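Local coordinates for protein SVS_variant_AS1 (Streptomyces sp. CWA1, PDB 6TJA) that probably cyclises geranylgeranyl diphosphate to the diterpene spiroviolene, as an ancestral-sequence variant of a bacterial class I terpene cyclase, at residues A[27-32]-A[70-74]; A[54-60]-A[76-81]; A[199-203]-A[290-294]. All blocks are in the same frame, centred on the assembly; numbering follows the deposited sequence.

Contact 1 (A[27-32]-A[70-74])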
ATOM      1  N   GLU A  27     -12.868  30.795   4.240  1.00 37.61           N
ATOM      2  CA  GLU A  27     -11.561  31.324   3.779  1.00 39.98           C
ATOM      3  C   GLU A  27     -10.813  30.201   3.042  1.00 43.12           C
ATOM      4  O   GLU A  27     -10.195  30.482   1.996  1.00 47.96           O
ATOM      5  CB  GLU A  27     -10.730  31.856   4.951  1.00 41.26           C
ATOM      6  CG  GLU A  27     -11.244  33.166   5.551  1.00 46.74           C
ATOM      7  CD  GLU A  27     -12.431  33.082   6.503  1.00 48.92           C
ATOM      8  OE1 GLU A  27     -12.867  31.955   6.832  1.00 43.37           O
ATOM      9  OE2 GLU A  27     -12.932  34.156   6.915  1.00 60.93           O
ATOM     10  N   VAL A  28     -10.849  28.975   3.574  1.00 37.38           N
ATOM     11  CA  VAL A  28     -10.134  27.820   2.962  1.00 36.08           C
ATOM     12  C   VAL A  28     -10.844  27.436   1.663  1.00 33.35           C
ATOM     13  O   VAL A  28     -10.157  27.204   0.696  1.00 31.96           O
ATOM     14  CB  VAL A  28      -9.995  26.640   3.942  1.00 32.84           C
ATOM     15  CG1 VAL A  28      -9.624  25.353   3.230  1.00 32.79           C
ATOM     16  CG2 VAL A  28      -8.961  26.989   4.990  1.00 33.57           C
ATOM     17  N   GLU A  29     -12.168  27.408   1.634  1.00 36.99           N
ATOM     18  CA  GLU A  29     -12.927  27.055   0.405  1.00 41.41           C
ATOM     19  C   GLU A  29     -12.565  28.026  -0.734  1.00 45.64           C
ATOM     20  O   GLU A  29     -12.511  27.590  -1.904  1.00 39.51           O
ATOM     21  CB  GLU A  29     -14.426  27.053   0.686  1.00 44.62           C
ATOM     22  CG  GLU A  29     -15.228  26.382  -0.413  1.00 56.87           C
ATOM     23  CD  GLU A  29     -16.722  26.658  -0.412  1.00 70.36           C
ATOM     24  OE1 GLU A  29     -17.264  27.041   0.664  1.00 84.64           O
ATOM     25  OE2 GLU A  29     -17.345  26.490  -1.496  1.00 82.70           O
ATOM     26  N   LYS A  30     -12.340  29.304  -0.433  1.00 44.45           N
ATOM     27  CA  LYS A  30     -12.077  30.328  -1.474  1.00 45.87           C
ATOM     28  C   LYS A  30     -10.748  29.953  -2.131  1.00 42.75           C
ATOM     29  O   LYS A  30     -10.700  29.824  -3.353  1.00 42.21           O
ATOM     30  CB  LYS A  30     -12.010  31.735  -0.871  1.00 53.99           C
ATOM     31  CG  LYS A  30     -12.873  32.777  -1.557  1.00 67.16           C
ATOM     32  CD  LYS A  30     -12.257  34.167  -1.593  1.00 77.67           C
ATOM     33  CE  LYS A  30     -13.097  35.134  -2.409  1.00 86.15           C
ATOM     34  NZ  LYS A  30     -12.731  36.547  -2.151  1.00 89.48           N
ATOM     35  N   ARG A  31      -9.717  29.739  -1.319  1.00 38.02           N
ATOM     36  CA  ARG A  31      -8.376  29.316  -1.799  1.00 38.26           C
ATOM     37  C   ARG A  31      -8.503  28.005  -2.581  1.00 37.76           C
ATOM     38  O   ARG A  31      -7.821  27.878  -3.622  1.00 38.31           O
ATOM     39  CB  ARG A  31      -7.416  29.253  -0.614  1.00 39.88           C
ATOM     40  CG  ARG A  31      -7.218  30.615   0.042  1.00 40.24           C
ATOM     41  CD  ARG A  31      -6.416  30.500   1.320  1.00 42.18           C
ATOM     42  NE  ARG A  31      -5.073  29.996   1.077  1.00 40.27           N
ATOM     43  CZ  ARG A  31      -4.220  29.618   2.029  1.00 41.35           C
ATOM     44  NH1 ARG A  31      -4.565  29.633   3.310  1.00 45.56           N
ATOM     45  NH2 ARG A  31      -3.014  29.215   1.694  1.00 43.43           N
ATOM     46  N   ALA A  32      -9.367  27.081  -2.130  1.00 39.54           N
ATOM     47  CA  ALA A  32      -9.566  25.753  -2.762  1.00 40.63           C
ATOM     48  C   ALA A  32     -10.155  25.946  -4.164  1.00 42.66           C
ATOM     49  O   ALA A  32      -9.653  25.333  -5.116  1.00 43.05           O
ATOM     50  CB  ALA A  32     -10.435  24.874  -1.896  1.00 37.23           C
ATOM     51  N   GLU A  70      -4.114  27.068   8.595  1.00 37.87           N
ATOM     52  CA  GLU A  70      -4.988  27.074   7.462  1.00 40.65           C
ATOM     53  C   GLU A  70      -4.406  26.453   6.216  1.00 36.28           C
ATOM     54  O   GLU A  70      -5.112  25.969   5.385  1.00 32.10           O
ATOM     55  CB  GLU A  70      -5.328  28.490   7.151  1.00 45.08           C
ATOM     56  CG  GLU A  70      -6.764  28.816   7.289  1.00 53.27           C
ATOM     57  CD  GLU A  70      -6.976  30.276   7.589  1.00 53.15           C
ATOM     58  OE1 GLU A  70      -7.133  30.600   8.757  1.00 56.53           O
ATOM     59  OE2 GLU A  70      -6.978  31.085   6.661  1.00 48.34           O
ATOM     60  N   ASP A  71      -3.108  26.519   6.081  1.00 32.92           N
ATOM     61  CA  ASP A  71      -2.513  25.942   4.925  1.00 36.98           C
ATOM     62  C   ASP A  71      -2.576  24.440   5.000  1.00 35.61           C
ATOM     63  O   ASP A  71      -2.614  23.798   4.009  1.00 34.29           O
ATOM     64  CB  ASP A  71      -1.077  26.395   4.729  1.00 38.07           C
ATOM     65  CG  ASP A  71      -0.924  27.884   4.664  1.00 40.01           C
ATOM     66  OD1 ASP A  71      -1.797  28.603   4.224  1.00 39.48           O
ATOM     67  OD2 ASP A  71       0.119  28.338   5.069  1.00 43.11           O
ATOM     68  N   ARG A  72      -2.574  23.889   6.190  1.00 32.78           N
ATOM     69  CA  ARG A  72      -2.644  22.410   6.353  1.00 31.37           C
ATOM     70  C   ARG A  72      -4.062  21.942   6.033  1.00 29.81           C
ATOM     71  O   ARG A  72      -4.195  20.917   5.366  1.00 28.06           O
ATOM     72  CB  ARG A  72      -2.221  21.976   7.750  1.00 31.94           C
ATOM     73  CG  ARG A  72      -0.731  22.120   8.006  1.00 35.14           C
ATOM     74  CD  ARG A  72      -0.473  21.797   9.462  1.00 34.81           C
ATOM     75  NE  ARG A  72       0.935  21.770   9.782  1.00 35.42           N
ATOM     76  CZ  ARG A  72       1.686  20.686   9.970  1.00 39.43           C
ATOM     77  NH1 ARG A  72       1.225  19.445   9.790  1.00 36.26           N
ATOM     78  NH2 ARG A  72       2.947  20.872  10.316  1.00 36.17           N
ATOM     79  N   LEU A  73      -5.082  22.688   6.467  1.00 29.29           N
ATOM     80  CA  LEU A  73      -6.493  22.346   6.180  1.00 29.43           C
ATOM     81  C   LEU A  73      -6.729  22.527   4.684  1.00 31.57           C
ATOM     82  O   LEU A  73      -7.544  21.769   4.118  1.00 31.63           O
ATOM     83  CB  LEU A  73      -7.438  23.222   7.012  1.00 30.85           C
ATOM     84  CG  LEU A  73      -8.921  22.982   6.769  1.00 31.28           C
ATOM     85  CD1 LEU A  73      -9.287  21.515   7.020  1.00 33.43           C
ATOM     86  CD2 LEU A  73      -9.758  23.889   7.635  1.00 31.94           C
ATOM     87  N   LEU A  74      -6.068  23.511   4.064  1.00 31.11           N
ATOM     88  CA  LEU A  74      -6.222  23.727   2.607  1.00 31.82           C
ATOM     89  C   LEU A  74      -5.661  22.512   1.866  1.00 26.48           C
ATOM     90  O   LEU A  74      -6.370  21.976   1.019  1.00 27.39           O
ATOM     91  CB  LEU A  74      -5.524  25.017   2.156  1.00 34.10           C
ATOM     92  CG  LEU A  74      -5.484  25.232   0.642  1.00 35.50           C
ATOM     93  CD1 LEU A  74      -6.893  25.168   0.055  1.00 34.99           C
ATOM     94  CD2 LEU A  74      -4.799  26.558   0.316  1.00 38.27           C
TER

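Contact 2 (A[54-60]-A[76-81])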
ATOM      1  N   THR A  54     -18.804  19.696  -5.077  1.00 40.78           N
ATOM      2  CA  THR A  54     -18.591  18.672  -4.010  1.00 39.20           C
ATOM      3  C   THR A  54     -18.551  19.357  -2.632  1.00 36.34           C
ATOM      4  O   THR A  54     -18.946  18.688  -1.680  1.00 38.70           O
ATOM      5  CB  THR A  54     -17.327  17.824  -4.190  1.00 41.13           C
ATOM      6  OG1 THR A  54     -16.170  18.667  -4.115  1.00 35.23           O
ATOM      7  CG2 THR A  54     -17.361  17.024  -5.477  1.00 41.54           C
ATOM      8  N   HIS A  55     -18.138  20.630  -2.550  1.00 32.63           N
ATOM      9  CA  HIS A  55     -17.855  21.376  -1.295  1.00 35.86           C
ATOM     10  C   HIS A  55     -16.920  20.533  -0.436  1.00 34.46           C
ATOM     11  O   HIS A  55     -17.281  20.209   0.701  1.00 34.04           O
ATOM     12  CB  HIS A  55     -19.128  21.701  -0.503  1.00 42.42           C
ATOM     13  CG  HIS A  55     -20.132  22.478  -1.270  1.00 47.80           C
ATOM     14  ND1 HIS A  55     -20.032  23.844  -1.432  1.00 52.56           N
ATOM     15  CD2 HIS A  55     -21.234  22.081  -1.941  1.00 54.31           C
ATOM     16  CE1 HIS A  55     -21.040  24.267  -2.159  1.00 53.76           C
ATOM     17  NE2 HIS A  55     -21.793  23.201  -2.489  1.00 61.17           N
ATOM     18  N   SER A  56     -15.771  20.151  -0.978  1.00 31.57           N
ATOM     19  CA  SER A  56     -14.853  19.254  -0.252  1.00 29.60           C
ATOM     20  C   SER A  56     -14.191  20.016   0.903  1.00 29.21           C
ATOM     21  O   SER A  56     -13.781  19.365   1.864  1.00 29.46           O
ATOM     22  CB  SER A  56     -13.896  18.618  -1.190  1.00 30.02           C
ATOM     23  OG  SER A  56     -14.620  17.767  -2.072  1.00 26.43           O
ATOM     24  N   ALA A  57     -14.129  21.346   0.863  1.00 29.98           N
ATOM     25  CA  ALA A  57     -13.538  22.149   1.963  1.00 31.07           C
ATOM     26  C   ALA A  57     -14.492  22.110   3.158  1.00 28.50           C
ATOM     27  O   ALA A  57     -14.039  21.878   4.265  1.00 31.26           O
ATOM     28  CB  ALA A  57     -13.246  23.552   1.505  1.00 34.15           C
ATOM     29  N   ASP A  58     -15.788  22.169   2.909  1.00 31.69           N
ATOM     30  CA  ASP A  58     -16.827  21.976   3.952  1.00 34.87           C
ATOM     31  C   ASP A  58     -16.637  20.577   4.558  1.00 33.49           C
ATOM     32  O   ASP A  58     -16.658  20.428   5.794  1.00 26.94           O
ATOM     33  CB  ASP A  58     -18.238  22.163   3.370  1.00 35.96           C
ATOM     34  CG  ASP A  58     -19.341  22.284   4.415  1.00 42.75           C
ATOM     35  OD1 ASP A  58     -19.557  23.434   4.903  1.00 52.44           O
ATOM     36  OD2 ASP A  58     -19.967  21.240   4.743  1.00 39.73           O
ATOM     37  N   PHE A  59     -16.486  19.575   3.693  1.00 31.46           N
ATOM     38  CA  PHE A  59     -16.309  18.157   4.085  1.00 28.05           C
ATOM     39  C   PHE A  59     -15.131  18.062   5.062  1.00 25.51           C
ATOM     40  O   PHE A  59     -15.360  17.620   6.175  1.00 23.25           O
ATOM     41  CB  PHE A  59     -16.156  17.283   2.842  1.00 28.61           C
ATOM     42  CG  PHE A  59     -15.895  15.834   3.122  1.00 28.55           C
ATOM     43  CD1 PHE A  59     -16.945  14.960   3.288  1.00 28.58           C
ATOM     44  CD2 PHE A  59     -14.600  15.355   3.202  1.00 27.43           C
ATOM     45  CE1 PHE A  59     -16.702  13.617   3.534  1.00 31.81           C
ATOM     46  CE2 PHE A  59     -14.361  14.008   3.423  1.00 28.04           C
ATOM     47  CZ  PHE A  59     -15.414  13.145   3.612  1.00 29.35           C
ATOM     48  N   PHE A  60     -13.911  18.438   4.680  1.00 25.21           N
ATOM     49  CA  PHE A  60     -12.730  18.102   5.503  1.00 24.79           C
ATOM     50  C   PHE A  60     -12.564  19.093   6.664  1.00 26.73           C
ATOM     51  O   PHE A  60     -11.918  18.700   7.642  1.00 26.20           O
ATOM     52  CB  PHE A  60     -11.452  17.968   4.686  1.00 26.60           C
ATOM     53  CG  PHE A  60     -10.443  17.097   5.404  1.00 24.91           C
ATOM     54  CD1 PHE A  60     -10.685  15.744   5.571  1.00 24.75           C
ATOM     55  CD2 PHE A  60      -9.303  17.636   5.964  1.00 23.66           C
ATOM     56  CE1 PHE A  60      -9.799  14.944   6.276  1.00 22.96           C
ATOM     57  CE2 PHE A  60      -8.392  16.826   6.617  1.00 24.59           C
ATOM     58  CZ  PHE A  60      -8.637  15.483   6.764  1.00 23.52           C
ATOM     59  N   THR A  76      -4.966  19.379   2.705  1.00 27.83           N
ATOM     60  CA  THR A  76      -5.758  18.137   2.911  1.00 28.26           C
ATOM     61  C   THR A  76      -7.111  18.301   2.203  1.00 27.79           C
ATOM     62  O   THR A  76      -7.507  17.362   1.512  1.00 26.96           O
ATOM     63  CB  THR A  76      -5.842  17.805   4.399  1.00 27.60           C
ATOM     64  OG1 THR A  76      -6.429  18.931   5.046  1.00 26.14           O
ATOM     65  CG2 THR A  76      -4.486  17.505   4.998  1.00 27.64           C
ATOM     66  N   SER A  77      -7.759  19.471   2.288  1.00 26.78           N
ATOM     67  CA  SER A  77      -9.028  19.732   1.550  1.00 28.78           C
ATOM     68  C   SER A  77      -8.826  19.551   0.036  1.00 28.91           C
ATOM     69  O   SER A  77      -9.675  18.951  -0.597  1.00 27.22           O
ATOM     70  CB  SER A  77      -9.596  21.083   1.879  1.00 30.90           C
ATOM     71  OG  SER A  77     -10.124  21.094   3.198  1.00 35.31           O
ATOM     72  N   LEU A  78      -7.725  20.029  -0.538  1.00 29.27           N
ATOM     73  CA  LEU A  78      -7.436  19.843  -1.994  1.00 29.62           C
ATOM     74  C   LEU A  78      -7.480  18.356  -2.366  1.00 29.69           C
ATOM     75  O   LEU A  78      -8.111  18.002  -3.385  1.00 28.03           O
ATOM     76  CB  LEU A  78      -6.069  20.450  -2.317  1.00 29.67           C
ATOM     77  CG  LEU A  78      -5.981  21.969  -2.152  1.00 28.42           C
ATOM     78  CD1 LEU A  78      -4.660  22.476  -2.689  1.00 27.63           C
ATOM     79  CD2 LEU A  78      -7.137  22.660  -2.856  1.00 28.17           C
ATOM     80  N   PHE A  79      -6.834  17.492  -1.588  1.00 28.60           N
ATOM     81  CA  PHE A  79      -6.832  16.045  -1.911  1.00 27.85           C
ATOM     82  C   PHE A  79      -8.261  15.525  -1.894  1.00 26.58           C
ATOM     83  O   PHE A  79      -8.520  14.559  -2.593  1.00 27.17           O
ATOM     84  CB  PHE A  79      -6.006  15.175  -0.969  1.00 25.78           C
ATOM     85  CG  PHE A  79      -6.133  13.716  -1.331  1.00 24.16           C
ATOM     86  CD1 PHE A  79      -5.521  13.217  -2.473  1.00 24.53           C
ATOM     87  CD2 PHE A  79      -6.895  12.855  -0.568  1.00 23.73           C
ATOM     88  CE1 PHE A  79      -5.622  11.875  -2.815  1.00 21.61           C
ATOM     89  CE2 PHE A  79      -7.070  11.534  -0.966  1.00 25.88           C
ATOM     90  CZ  PHE A  79      -6.432  11.052  -2.090  1.00 22.62           C
ATOM     91  N   VAL A  80      -9.154  16.082  -1.082  1.00 30.04           N
ATOM     92  CA  VAL A  80     -10.556  15.564  -1.076  1.00 29.07           C
ATOM     93  C   VAL A  80     -11.222  15.949  -2.404  1.00 29.79           C
ATOM     94  O   VAL A  80     -11.974  15.078  -2.937  1.00 25.65           O
ATOM     95  CB  VAL A  80     -11.396  16.020   0.123  1.00 28.15           C
ATOM     96  CG1 VAL A  80     -12.854  15.575  -0.042  1.00 28.92           C
ATOM     97  CG2 VAL A  80     -10.816  15.501   1.428  1.00 27.95           C
ATOM     98  N   TYR A  81     -10.953  17.159  -2.928  1.00 25.20           N
ATOM     99  CA  TYR A  81     -11.446  17.585  -4.272  1.00 27.15           C
ATOM    100  C   TYR A  81     -10.896  16.614  -5.331  1.00 27.87           C
ATOM    101  O   TYR A  81     -11.658  16.054  -6.181  1.00 28.98           O
ATOM    102  CB  TYR A  81     -11.062  19.033  -4.592  1.00 26.35           C
ATOM    103  CG  TYR A  81     -11.890  20.079  -3.885  1.00 28.83           C
ATOM    104  CD1 TYR A  81     -13.188  20.342  -4.273  1.00 31.26           C
ATOM    105  CD2 TYR A  81     -11.381  20.801  -2.821  1.00 30.98           C
ATOM    106  CE1 TYR A  81     -13.963  21.297  -3.622  1.00 34.58           C
ATOM    107  CE2 TYR A  81     -12.127  21.779  -2.186  1.00 33.74           C
ATOM    108  CZ  TYR A  81     -13.426  22.018  -2.581  1.00 30.94           C
ATOM    109  OH  TYR A  81     -14.170  22.930  -1.927  1.00 33.67           O
TER

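Contact 3 (A[199-203]-A[290-294])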
ATOM      1  N   THR A 199      -3.863  18.770  11.258  1.00 30.56           N
ATOM      2  CA  THR A 199      -3.742  19.025  12.656  1.00 29.82           C
ATOM      3  C   THR A 199      -2.329  19.305  13.197  1.00 31.95           C
ATOM      4  O   THR A 199      -2.165  20.076  14.065  1.00 32.64           O
ATOM      5  CB  THR A 199      -4.415  17.781  13.250  1.00 28.15           C
ATOM      6  OG1 THR A 199      -5.732  18.061  13.689  1.00 28.95           O
ATOM      7  CG2 THR A 199      -3.683  17.095  14.199  1.00 27.79           C
ATOM      8  N   GLY A 200      -1.317  18.674  12.642  1.00 33.42           N
ATOM      9  CA  GLY A 200       0.039  18.843  13.089  1.00 36.32           C
ATOM     10  C   GLY A 200       0.446  17.978  14.253  1.00 37.75           C
ATOM     11  O   GLY A 200       1.572  17.917  14.612  1.00 41.12           O
ATOM     12  N   ALA A 201      -0.513  17.306  14.838  1.00 40.89           N
ATOM     13  CA  ALA A 201      -0.315  16.433  16.010  1.00 43.45           C
ATOM     14  C   ALA A 201       0.262  15.076  15.538  1.00 37.77           C
ATOM     15  O   ALA A 201      -0.533  14.160  15.343  1.00 44.54           O
ATOM     16  CB  ALA A 201      -1.633  16.356  16.777  1.00 39.05           C
ATOM     17  N   GLU A 202       1.592  14.937  15.401  1.00 37.44           N
ATOM     18  CA  GLU A 202       2.256  13.662  14.974  1.00 38.19           C
ATOM     19  C   GLU A 202       2.033  12.516  15.989  1.00 33.89           C
ATOM     20  O   GLU A 202       2.621  12.545  17.101  1.00 37.65           O
ATOM     21  CB  GLU A 202       3.755  13.820  14.717  1.00 40.81           C
ATOM     22  CG  GLU A 202       4.331  12.585  13.996  1.00 50.10           C
ATOM     23  CD  GLU A 202       5.838  12.505  13.729  1.00 57.28           C
ATOM     24  OE1 GLU A 202       6.635  13.242  14.412  1.00 60.46           O
ATOM     25  OE2 GLU A 202       6.225  11.708  12.832  1.00 45.85           O
ATOM     26  N   VAL A 203       1.287  11.472  15.608  1.00 29.45           N
ATOM     27  CA  VAL A 203       1.036  10.297  16.505  1.00 28.75           C
ATOM     28  C   VAL A 203       2.256   9.382  16.439  1.00 28.05           C
ATOM     29  O   VAL A 203       2.633   8.963  15.352  1.00 27.22           O
ATOM     30  CB  VAL A 203      -0.242   9.545  16.104  1.00 29.76           C
ATOM     31  CG1 VAL A 203      -0.603   8.433  17.076  1.00 29.28           C
ATOM     32  CG2 VAL A 203      -1.394  10.502  15.895  1.00 31.44           C
ATOM     33  N   GLU A 290      -1.596  13.512  21.269  1.00 33.48           N
ATOM     34  CA  GLU A 290      -1.622  13.359  19.791  1.00 32.73           C
ATOM     35  C   GLU A 290      -2.616  12.256  19.407  1.00 30.93           C
ATOM     36  O   GLU A 290      -3.426  12.498  18.487  1.00 28.21           O
ATOM     37  CB  GLU A 290      -0.214  13.102  19.267  1.00 38.20           C
ATOM     38  CG  GLU A 290       0.754  14.253  19.542  1.00 39.45           C
ATOM     39  CD  GLU A 290       1.571  14.140  20.819  1.00 44.88           C
ATOM     40  OE1 GLU A 290       1.433  13.116  21.538  1.00 40.18           O
ATOM     41  OE2 GLU A 290       2.347  15.082  21.096  1.00 52.15           O
ATOM     42  N   LEU A 291      -2.621  11.119  20.110  1.00 30.81           N
ATOM     43  CA  LEU A 291      -3.531   9.985  19.767  1.00 29.40           C
ATOM     44  C   LEU A 291      -4.953  10.424  20.087  1.00 30.36           C
ATOM     45  O   LEU A 291      -5.850  10.102  19.294  1.00 30.40           O
ATOM     46  CB  LEU A 291      -3.159   8.713  20.528  1.00 28.39           C
ATOM     47  CG  LEU A 291      -4.121   7.521  20.407  1.00 30.40           C
ATOM     48  CD1 LEU A 291      -4.259   7.026  18.976  1.00 30.37           C
ATOM     49  CD2 LEU A 291      -3.663   6.378  21.306  1.00 28.00           C
ATOM     50  N   SER A 292      -5.136  11.175  21.179  1.00 26.40           N
ATOM     51  CA  SER A 292      -6.454  11.721  21.576  1.00 29.86           C
ATOM     52  C   SER A 292      -7.010  12.583  20.447  1.00 27.28           C
ATOM     53  O   SER A 292      -8.154  12.388  20.100  1.00 29.62           O
ATOM     54  CB  SER A 292      -6.386  12.493  22.873  1.00 31.39           C
ATOM     55  OG  SER A 292      -5.989  11.622  23.914  1.00 32.53           O
ATOM     56  N   THR A 293      -6.201  13.488  19.908  1.00 28.98           N
ATOM     57  CA  THR A 293      -6.576  14.393  18.798  1.00 28.72           C
ATOM     58  C   THR A 293      -7.008  13.558  17.580  1.00 27.09           C
ATOM     59  O   THR A 293      -8.078  13.843  17.003  1.00 26.76           O
ATOM     60  CB  THR A 293      -5.399  15.321  18.514  1.00 30.25           C
ATOM     61  OG1 THR A 293      -5.192  16.088  19.700  1.00 32.34           O
ATOM     62  CG2 THR A 293      -5.658  16.217  17.333  1.00 32.03           C
ATOM     63  N   TYR A 294      -6.167  12.614  17.165  1.00 25.71           N
ATOM     64  CA  TYR A 294      -6.441  11.641  16.072  1.00 27.12           C
ATOM     65  C   TYR A 294      -7.813  10.991  16.328  1.00 25.66           C
ATOM     66  O   TYR A 294      -8.674  11.096  15.450  1.00 21.85           O
ATOM     67  CB  TYR A 294      -5.318  10.600  15.964  1.00 27.52           C
ATOM     68  CG  TYR A 294      -5.580   9.551  14.914  1.00 26.82           C
ATOM     69  CD1 TYR A 294      -5.605   9.884  13.574  1.00 29.17           C
ATOM     70  CD2 TYR A 294      -5.857   8.246  15.262  1.00 26.73           C
ATOM     71  CE1 TYR A 294      -5.886   8.938  12.603  1.00 29.44           C
ATOM     72  CE2 TYR A 294      -6.094   7.277  14.306  1.00 25.19           C
ATOM     73  CZ  TYR A 294      -6.133   7.627  12.973  1.00 27.97           C
ATOM     74  OH  TYR A 294      -6.397   6.680  12.027  1.00 27.47           O
TER
HETATM   75  O   HOH W   1      -3.309  13.431  15.914  1.00 32.18           O

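Contact 1 (A[27-32]-A[70-74])
Within the all-helical fold of a class I terpene synthase, V28 and R31 of helix 25-38 pack against E70, D71 and L74 in the first turn of helix 70-91. The short axes cross at -54°, 9.8 Å apart, and the interface grades from apolar to charged. V28 straddles its partners: CG1 lies 3.8 Å from L74 CA, while CG2 rests 3.7 Å from the methylene CG of E70. A beta-branched valine suits this place because its two methyls spread over one turn of the facing helix. At the outer side R31, its chain bent at chi3 (63°), holds its guanidinium end-on to D71, with NH1 and NH2 both donating to OD1; the NH2 to OD1 bond is 2.9 Å, with the acceptor in the guanidinium plane. The two flat groups stand 89° apart. Were R31 replaced by an alanine, D71 would probably be left without its cationic mate and L74 CD2 without its flat neighbour. E70 is in a salt bridge with R24; its OE2, 4.4 Å from R31 NH1, is too far for a second. L74 divides its branches, CD1 lying 3.8 Å from A32 N and CD2 3.5 Å from R31 NE, over one guanidinium face.

Contact 2 (A[54-60]-A[76-81])
S56 and Y81 meet face-on where the short helix 56-61 packs across helix 70-91, a buried helix-helix contact of the alpha-helical terpene synthase fold, with the segment axes 8.4 Å apart and crossing at 124°. The CB of S56 stands 3.4 Å above the centroid of the Y81 ring, almost exactly on its normal, a CH-pi contact to which the short serine side chain is well suited. The ring is brought there by a chi1 of -76°, which puts Y81 CG beside the backbone N and sets the ring against the start of the short helix. Its hydroxyl then reaches the first turn, where A57 N gives a weak hydrogen bond to Y81 OH; tyrosine thus serves as both a packing surface and an acceptor for an amide in the first turn of the helix.

S56 is wedged from a second direction by V80, whose CG1 lies 3.4 Å from S56 CB, tighter than usual carbon packing. The serine hydroxyl OG, over the rim of the ring near CD1, donates to T54 OG1 at 2.7 Å, while T54 itself bonds V51 O, so both hydroxyls have a hydrogen-bond partner near the ring. V80 also serves the two phenylalanines: CG1 touches F59 CD2 at 3.7 Å, the side chains crossing at about a right angle, and CG2 lies 4.1 Å from F60 CB. Beyond them F60 crosses T76 in the same perpendicular way. The hydroxyls of T76 and S77 are tied back to R72 O and L73 O of their own helix, which gives them backbone partners and is likely to ease their place against F60. T76 OG1 lies 3.3 Å from F60 CE2, and S77 OG 3.7 Å from F60 CB.

Contact 3 (A[199-203]-A[290-294])
The carbonyl oxygen of E290, with V203 CG2 packed 3.9 Å from it, is gripped by two donors: a water at 2.7 Å, and Y294 N, which makes the regular helical bond. The same water donates to A201 O at 2.9 Å, so a single molecule links a helix carbonyl to one in the loop 199-203. No direct hydrogen bond joins the two segments, and water carries the polar link between two acceptors that could not pair with each other.

The backbone of the loop fits this role. G200 leaves the helix with a positive phi of 85°, where a side chain would press on the carbonyl of T199, so glycine is the natural choice. A201 then centres an inverse gamma turn, and its methyl lies 4.1 Å from T293 CG2, close packing that a small residue permits. That same T293 methyl meets T199 CG2 at 3.8 Å, the two threonines sliding past each other in opposite directions. It faces the loop because it is anti to its own backbone N, which leaves the hydroxyl to bond A289 O. E290 lends its aliphatic part: CG lies 3.5 Å from E202 O, after which the chain bends at chi2 and carries the carboxylate away from the loop. V203 is the buried end of the contact, its CG2 lying 3.9 Å from Y294 CB and its CG1 near L291.

Around this joint, the backbone N and O of V203 are bonded by the side chains of E196 in helix 195-199 and R148 in helix 143-169, and its side chain packs on M208 of helix 205-208. E202 OE2 bonds T142, just before helix 143-169. The hydroxyl of Y294 is hydrogen-bonded to that of T217, which joins the first turns of helix 289-309 to helix 211-231.

In the fold
Contacts 1 and 2 share helix 70-91, which meets helix 25-38 through its first turn and the short helix 56-61 further along; A32 of contact 1 packs on the ring of Y81 in contact 2. Contact 2 is the most deeply buried, and its chemistry follows: an aromatic face met by a serine, a tight valine contact and hydroxyls paired locally. Contact 1, nearer the surface, adds a salt bridge to its apolar strip. Contact 3, also partly buried, lies about 20 Å from either of the others, centre to centre, and joins a loop to helix 289-309 by methyls and a bridging water. It touches contact 1 where R72 NH1 packs on G200 CA.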